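Local atomic coordinates of Poly(A) ribonuclease POP2 (Saccharomyces cerevisiae, PDB entry 1UOC), a protein that degrades RNA from the 3' end with a preference for poly(A), serving as a nuclease subunit of the CCR4-NOT mRNA deadenylase. Residues A[19-24]-A[138-143]; A[106-111]-A[130-135]. All coordinates share one frame; numbering follows the deposited sequence.

The two interactions lie on the same side of the RNase domain, their centres 15 Å apart, and interaction 2 is nested in sequence within the loop that interaction 1 closes. Helices 128-134 and 138-146 supply their second segments and follow each other in the chain. Both contacts are partly buried. In interaction 1 a buried L24-F141 pair is flanked by a salt bridge from the exposed K21, with no backbone bond between the segments. Interaction 2 combines a backbone hydrogen bond and a CA-H...O contact with packing of P108 on E132, both exposed, while H131 is buried. The two also touch directly: K21 N is 2.8 Å from L134 O, probably a hydrogen bond.

Interaction 1. Residues A[19-24]-A[138-143]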
loop_
_atom_site.group_PDB
_atom_site.type_symbol
_atom_site.label_atom_id
_atom_site.label_comp_id
_atom_site.label_asym_id
_atom_site.label_seq_id
_atom_site.Cartn_x
_atom_site.Cartn_y
_atom_site.Cartn_z
ATOM N N VAL A 19 -9.947 4.140 -11.051
ATOM C CA VAL A 19 -10.387 2.918 -11.695
ATOM C C VAL A 19 -11.739 2.515 -11.112
ATOM O O VAL A 19 -11.943 2.555 -9.895
ATOM C CB VAL A 19 -9.369 1.765 -11.483
ATOM C CG1 VAL A 19 -9.714 0.586 -12.384
ATOM C CG2 VAL A 19 -7.950 2.253 -11.776
ATOM N N TRP A 20 -12.660 2.162 -12.007
ATOM C CA TRP A 20 -14.001 1.723 -11.652
ATOM C C TRP A 20 -14.198 0.437 -12.433
ATOM O O TRP A 20 -13.252 -0.053 -13.036
ATOM C CB TRP A 20 -15.050 2.775 -12.052
ATOM C CG TRP A 20 -14.784 4.108 -11.425
ATOM C CD1 TRP A 20 -13.970 5.092 -11.912
ATOM C CD2 TRP A 20 -15.235 4.562 -10.143
ATOM N NE1 TRP A 20 -13.882 6.124 -11.014
ATOM C CE2 TRP A 20 -14.645 5.827 -9.919
ATOM C CE3 TRP A 20 -16.070 4.024 -9.164
ATOM C CZ2 TRP A 20 -14.866 6.562 -8.755
ATOM C CZ3 TRP A 20 -16.296 4.753 -8.001
ATOM C CH2 TRP A 20 -15.692 6.012 -7.807
ATOM N N LYS A 21 -15.405 -0.117 -12.419
ATOM C CA LYS A 21 -15.664 -1.360 -13.137
ATOM C C LYS A 21 -15.430 -1.202 -14.643
ATOM O O LYS A 21 -14.981 -2.135 -15.310
ATOM C CB LYS A 21 -17.102 -1.829 -12.876
ATOM C CG LYS A 21 -17.435 -3.212 -13.439
ATOM C CD LYS A 21 -18.868 -3.637 -13.078
ATOM C CE LYS A 21 -19.243 -4.991 -13.711
ATOM N NZ LYS A 21 -18.455 -6.143 -13.160
ATOM N N SER A 22 -15.719 -0.015 -15.169
ATOM C CA SER A 22 -15.558 0.256 -16.598
ATOM C C SER A 22 -14.129 0.147 -17.147
ATOM O O SER A 22 -13.942 -0.368 -18.242
ATOM C CB SER A 22 -16.126 1.638 -16.945
ATOM O OG SER A 22 -15.458 2.663 -16.226
ATOM N N ASN A 23 -13.125 0.621 -16.408
ATOM C CA ASN A 23 -11.748 0.550 -16.903
ATOM C C ASN A 23 -10.828 -0.387 -16.122
ATOM O O ASN A 23 -9.613 -0.350 -16.291
ATOM C CB ASN A 23 -11.140 1.954 -16.959
ATOM C CG ASN A 23 -11.120 2.636 -15.610
ATOM O OD1 ASN A 23 -11.920 2.311 -14.734
ATOM N ND2 ASN A 23 -10.214 3.602 -15.441
ATOM N N LEU A 24 -11.412 -1.248 -15.294
ATOM C CA LEU A 24 -10.645 -2.201 -14.499
ATOM C C LEU A 24 -9.675 -3.069 -15.316
ATOM O O LEU A 24 -8.487 -3.134 -15.007
ATOM C CB LEU A 24 -11.593 -3.116 -13.712
ATOM C CG LEU A 24 -10.943 -4.187 -12.826
ATOM C CD1 LEU A 24 -9.967 -3.542 -11.847
ATOM C CD2 LEU A 24 -12.020 -4.939 -12.068
ATOM N N VAL A 138 -14.604 -6.907 -5.662
ATOM C CA VAL A 138 -13.348 -7.324 -5.053
ATOM C C VAL A 138 -12.784 -8.671 -5.497
ATOM O O VAL A 138 -11.572 -8.815 -5.581
ATOM C CB VAL A 138 -13.412 -7.270 -3.493
ATOM C CG1 VAL A 138 -14.034 -8.529 -2.928
ATOM C CG2 VAL A 138 -12.014 -7.077 -2.933
ATOM N N PHE A 139 -13.623 -9.661 -5.784
ATOM C CA PHE A 139 -13.079 -10.944 -6.233
ATOM C C PHE A 139 -12.441 -10.801 -7.622
ATOM O O PHE A 139 -11.371 -11.352 -7.888
ATOM C CB PHE A 139 -14.161 -12.028 -6.301
ATOM C CG PHE A 139 -13.655 -13.335 -6.859
ATOM C CD1 PHE A 139 -12.811 -14.145 -6.105
ATOM C CD2 PHE A 139 -13.956 -13.721 -8.168
ATOM C CE1 PHE A 139 -12.269 -15.319 -6.643
ATOM C CE2 PHE A 139 -13.415 -14.899 -8.715
ATOM C CZ PHE A 139 -12.572 -15.692 -7.953
ATOM N N GLU A 140 -13.111 -10.066 -8.503
ATOM C CA GLU A 140 -12.628 -9.842 -9.860
ATOM C C GLU A 140 -11.282 -9.139 -9.805
ATOM O O GLU A 140 -10.373 -9.454 -10.574
ATOM C CB GLU A 140 -13.629 -8.980 -10.630
ATOM C CG GLU A 140 -13.914 -9.460 -12.037
ATOM C CD GLU A 140 -15.050 -8.692 -12.703
ATOM O OE1 GLU A 140 -16.177 -8.698 -12.157
ATOM O OE2 GLU A 140 -14.816 -8.086 -13.774
ATOM N N PHE A 141 -11.174 -8.178 -8.885
ATOM C CA PHE A 141 -9.948 -7.416 -8.693
ATOM C C PHE A 141 -8.831 -8.329 -8.220
ATOM O O PHE A 141 -7.728 -8.293 -8.762
ATOM C CB PHE A 141 -10.154 -6.303 -7.652
ATOM C CG PHE A 141 -8.871 -5.632 -7.212
ATOM C CD1 PHE A 141 -8.329 -4.573 -7.944
ATOM C CD2 PHE A 141 -8.172 -6.103 -6.095
ATOM C CE1 PHE A 141 -7.111 -3.993 -7.577
ATOM C CE2 PHE A 141 -6.957 -5.533 -5.720
ATOM C CZ PHE A 141 -6.425 -4.472 -6.471
ATOM N N SER A 142 -9.115 -9.152 -7.212
ATOM C CA SER A 142 -8.095 -10.039 -6.669
ATOM C C SER A 142 -7.605 -11.010 -7.734
ATOM O O SER A 142 -6.423 -11.338 -7.786
ATOM C CB SER A 142 -8.632 -10.800 -5.443
ATOM O OG SER A 142 -9.284 -12.005 -5.804
ATOM N N GLN A 143 -8.509 -11.463 -8.592
ATOM C CA GLN A 143 -8.127 -12.394 -9.643
ATOM C C GLN A 143 -7.153 -11.698 -10.602
ATOM O O GLN A 143 -6.147 -12.273 -10.995
ATOM C CB GLN A 143 -9.367 -12.881 -10.395
ATOM C CG GLN A 143 -9.110 -14.084 -11.294
ATOM C CD GLN A 143 -8.624 -15.307 -10.522
ATOM O OE1 GLN A 143 -9.274 -15.756 -9.567
ATOM N NE2 GLN A 143 -7.481 -15.854 -10.935
#
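L24 and F141 mark the closest backbone approach, their CA atoms 7.8 Å apart, so the segment 19-24 and the helical segment 138-143 meet through side chains alone. L24 points from the first turn of helix 24-34 toward the other segment. Its CG stands anti to the backbone N (chi1 180°), and its CD1 branch comes up to the edge of the F141 ring, near the ring plane, 4.4 Å from F141 CD1. This is a loose apolar contact between two buried residues.

Nearer the surface, K21 and E140 form a salt bridge. The lysine chain runs extended until its last torsion bends it (chi4 67°), and it crosses the glutamate side chain at about a right angle. K21 NZ lies 3.6 Å from E140 OE1 and 4.2 Å from E140 OE2, an unequal and rather long pairing. The OE2 oxygen has a hydrogen-bond partner of its own in Y25 OH, so the carboxylate is held from helix 24-34 as well as by the lysine.

The loop that presents K21 is braced internally: W20 N donates to N23 OD1 at 2.8 Å, almost straight (178°) and in the plane of the amide carbonyl. N23 ND2 in turn reaches D18 O.

In the RNase D-type fold, the contact joins the connection between edge strand 17-19 and helix 24-34 to helix 138-146. Strand 99-103 lies alongside: L24 touches F102, while F141 meets the rings of F102 and F104 edge-to-face.

Interaction 2. Residues A[106-111]-A[130-135]; sequences FDPKKE and KHENLG
H131 and E132, successive residues of helix 128-134, carry the helix's share of the contact with the loop 106-111. At H131 the carbonyl oxygen accepts a hydrogen bond from F106 N, 3.3 Å long and bent, with an N-H...O angle of 142°. The donor stands above the carbonyl plane, 71° out of it. H131 O also takes a weak hydrogen bond from G135 N, at 3.1 Å. The side chains meet at their bases, H131 CB lying 3.7 Å from F106 CB, before the rings diverge. The imidazole is fixed from elsewhere: ND1 is hydrogen-bonded to F104 O, and the ring packs edge-to-face with W20. The F106 ring turns instead to F128, at the start of the same helix.

This is loop-to-helix packing in the CAF1 ribonuclease domain, where the chain leaves strand 99-103 and, after a type I beta turn from D107 to K110, goes on to helix 115-123.

E132 follows with its CA in a CA-H...O contact to F106 O at 3.4 Å. Its side chain, with CG anti to the backbone N (chi1 160°) and extended beyond, crosses the P108 ring at about a right angle. P108 CG sits 3.6 Å from both CB and CG of E132, and 3.1 Å from its OE2, so CG of the proline ring meets both the aliphatic part of the glutamate and its carboxylate.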
loop_
_atom_site.group_PDB
_atom_site.type_symbol
_atom_site.label_atom_id
_atom_site.label_comp_id
_atom_site.label_asym_id
_atom_site.label_seq_id
_atom_site.Cartn_x
_atom_site.Cartn_y
_atom_site.Cartn_z
ATOM N N PHE A 106 -19.914 -0.692 -3.228
ATOM C CA PHE A 106 -20.370 -0.405 -1.886
ATOM C C PHE A 106 -21.894 -0.467 -1.836
ATOM O O PHE A 106 -22.570 0.084 -2.700
ATOM C CB PHE A 106 -19.879 0.979 -1.474
ATOM C CG PHE A 106 -20.314 1.383 -0.111
ATOM C CD1 PHE A 106 -19.847 0.704 1.012
ATOM C CD2 PHE A 106 -21.206 2.435 0.056
ATOM C CE1 PHE A 106 -20.263 1.065 2.285
ATOM C CE2 PHE A 106 -21.630 2.806 1.323
ATOM C CZ PHE A 106 -21.157 2.118 2.443
ATOM N N ASP A 107 -22.420 -1.133 -0.813
ATOM C CA ASP A 107 -23.863 -1.303 -0.643
ATOM C C ASP A 107 -24.473 -0.204 0.231
ATOM O O ASP A 107 -24.265 -0.175 1.441
ATOM C CB ASP A 107 -24.136 -2.676 -0.023
ATOM C CG ASP A 107 -22.887 -3.552 0.002
ATOM O OD1 ASP A 107 -21.929 -3.207 0.738
ATOM O OD2 ASP A 107 -22.850 -4.576 -0.723
ATOM N N PRO A 108 -25.241 0.711 -0.384
ATOM C CA PRO A 108 -25.903 1.838 0.283
ATOM C C PRO A 108 -26.823 1.456 1.442
ATOM O O PRO A 108 -27.283 2.326 2.181
ATOM C CB PRO A 108 -26.675 2.504 -0.856
ATOM C CG PRO A 108 -25.848 2.184 -2.056
ATOM C CD PRO A 108 -25.518 0.736 -1.831
ATOM N N LYS A 109 -27.094 0.165 1.601
ATOM C CA LYS A 109 -27.969 -0.273 2.675
ATOM C C LYS A 109 -27.240 -1.067 3.762
ATOM O O LYS A 109 -27.817 -1.355 4.807
ATOM C CB LYS A 109 -29.128 -1.089 2.097
ATOM C CG LYS A 109 -30.281 -1.384 3.076
ATOM C CD LYS A 109 -31.162 -0.160 3.375
ATOM C CE LYS A 109 -30.663 0.647 4.572
ATOM N NZ LYS A 109 -30.744 -0.112 5.856
ATOM N N LYS A 110 -25.980 -1.423 3.529
ATOM C CA LYS A 110 -25.223 -2.149 4.546
ATOM C C LYS A 110 -25.059 -1.195 5.734
ATOM O O LYS A 110 -24.388 -0.168 5.642
ATOM C CB LYS A 110 -23.858 -2.596 4.000
ATOM C CG LYS A 110 -22.915 -1.463 3.598
ATOM C CD LYS A 110 -21.803 -1.244 4.618
ATOM C CE LYS A 110 -20.691 -2.277 4.473
ATOM N NZ LYS A 110 -21.168 -3.675 4.666
ATOM N N GLU A 111 -25.692 -1.549 6.846
ATOM C CA GLU A 111 -25.698 -0.737 8.063
ATOM C C GLU A 111 -24.459 -0.905 8.949
ATOM O O GLU A 111 -24.547 -0.782 10.168
ATOM C CB GLU A 111 -26.955 -1.103 8.851
ATOM C CG GLU A 111 -27.569 0.003 9.665
ATOM C CD GLU A 111 -29.084 -0.017 9.575
ATOM O OE1 GLU A 111 -29.663 -1.126 9.566
ATOM O OE2 GLU A 111 -29.696 1.071 9.518
ATOM N N LYS A 130 -21.193 6.704 -6.723
ATOM C CA LYS A 130 -20.322 6.186 -7.763
ATOM C C LYS A 130 -19.879 4.774 -7.387
ATOM O O LYS A 130 -19.713 3.917 -8.251
ATOM C CB LYS A 130 -19.093 7.088 -7.922
ATOM C CG LYS A 130 -19.383 8.467 -8.487
ATOM C CD LYS A 130 -18.079 9.217 -8.683
ATOM C CE LYS A 130 -18.286 10.545 -9.397
ATOM N NZ LYS A 130 -17.025 11.349 -9.400
ATOM N N HIS A 131 -19.697 4.536 -6.091
ATOM C CA HIS A 131 -19.258 3.232 -5.601
ATOM C C HIS A 131 -20.344 2.184 -5.744
ATOM O O HIS A 131 -20.073 1.015 -6.034
ATOM C CB HIS A 131 -18.817 3.343 -4.142
ATOM C CG HIS A 131 -17.433 3.890 -3.976
ATOM N ND1 HIS A 131 -16.310 3.090 -4.002
ATOM C CD2 HIS A 131 -16.984 5.160 -3.834
ATOM C CE1 HIS A 131 -15.232 3.843 -3.887
ATOM N NE2 HIS A 131 -15.612 5.104 -3.784
ATOM N N GLU A 132 -21.579 2.620 -5.538
ATOM C CA GLU A 132 -22.735 1.750 -5.642
ATOM C C GLU A 132 -22.992 1.322 -7.085
ATOM O O GLU A 132 -23.296 0.162 -7.346
ATOM C CB GLU A 132 -23.978 2.466 -5.087
ATOM C CG GLU A 132 -25.300 1.878 -5.571
ATOM C CD GLU A 132 -26.515 2.675 -5.118
ATOM O OE1 GLU A 132 -26.499 3.920 -5.231
ATOM O OE2 GLU A 132 -27.498 2.047 -4.663
ATOM N N ASN A 133 -22.857 2.248 -8.023
ATOM C CA ASN A 133 -23.141 1.920 -9.416
ATOM C C ASN A 133 -21.959 1.582 -10.313
ATOM O O ASN A 133 -22.149 0.980 -11.368
ATOM C CB ASN A 133 -23.940 3.053 -10.067
ATOM C CG ASN A 133 -25.218 3.364 -9.322
ATOM O OD1 ASN A 133 -25.962 2.462 -8.928
ATOM N ND2 ASN A 133 -25.488 4.652 -9.133
ATOM N N LEU A 134 -20.750 1.964 -9.925
ATOM C CA LEU A 134 -19.602 1.668 -10.772
ATOM C C LEU A 134 -18.450 1.020 -10.022
ATOM O O LEU A 134 -17.421 0.715 -10.611
ATOM C CB LEU A 134 -19.125 2.947 -11.451
ATOM C CG LEU A 134 -20.197 3.658 -12.285
ATOM C CD1 LEU A 134 -19.607 4.873 -12.932
ATOM C CD2 LEU A 134 -20.752 2.719 -13.341
ATOM N N GLY A 135 -18.638 0.805 -8.725
ATOM C CA GLY A 135 -17.603 0.204 -7.903
ATOM C C GLY A 135 -17.215 -1.159 -8.419
ATOM O O GLY A 135 -18.058 -1.914 -8.882
#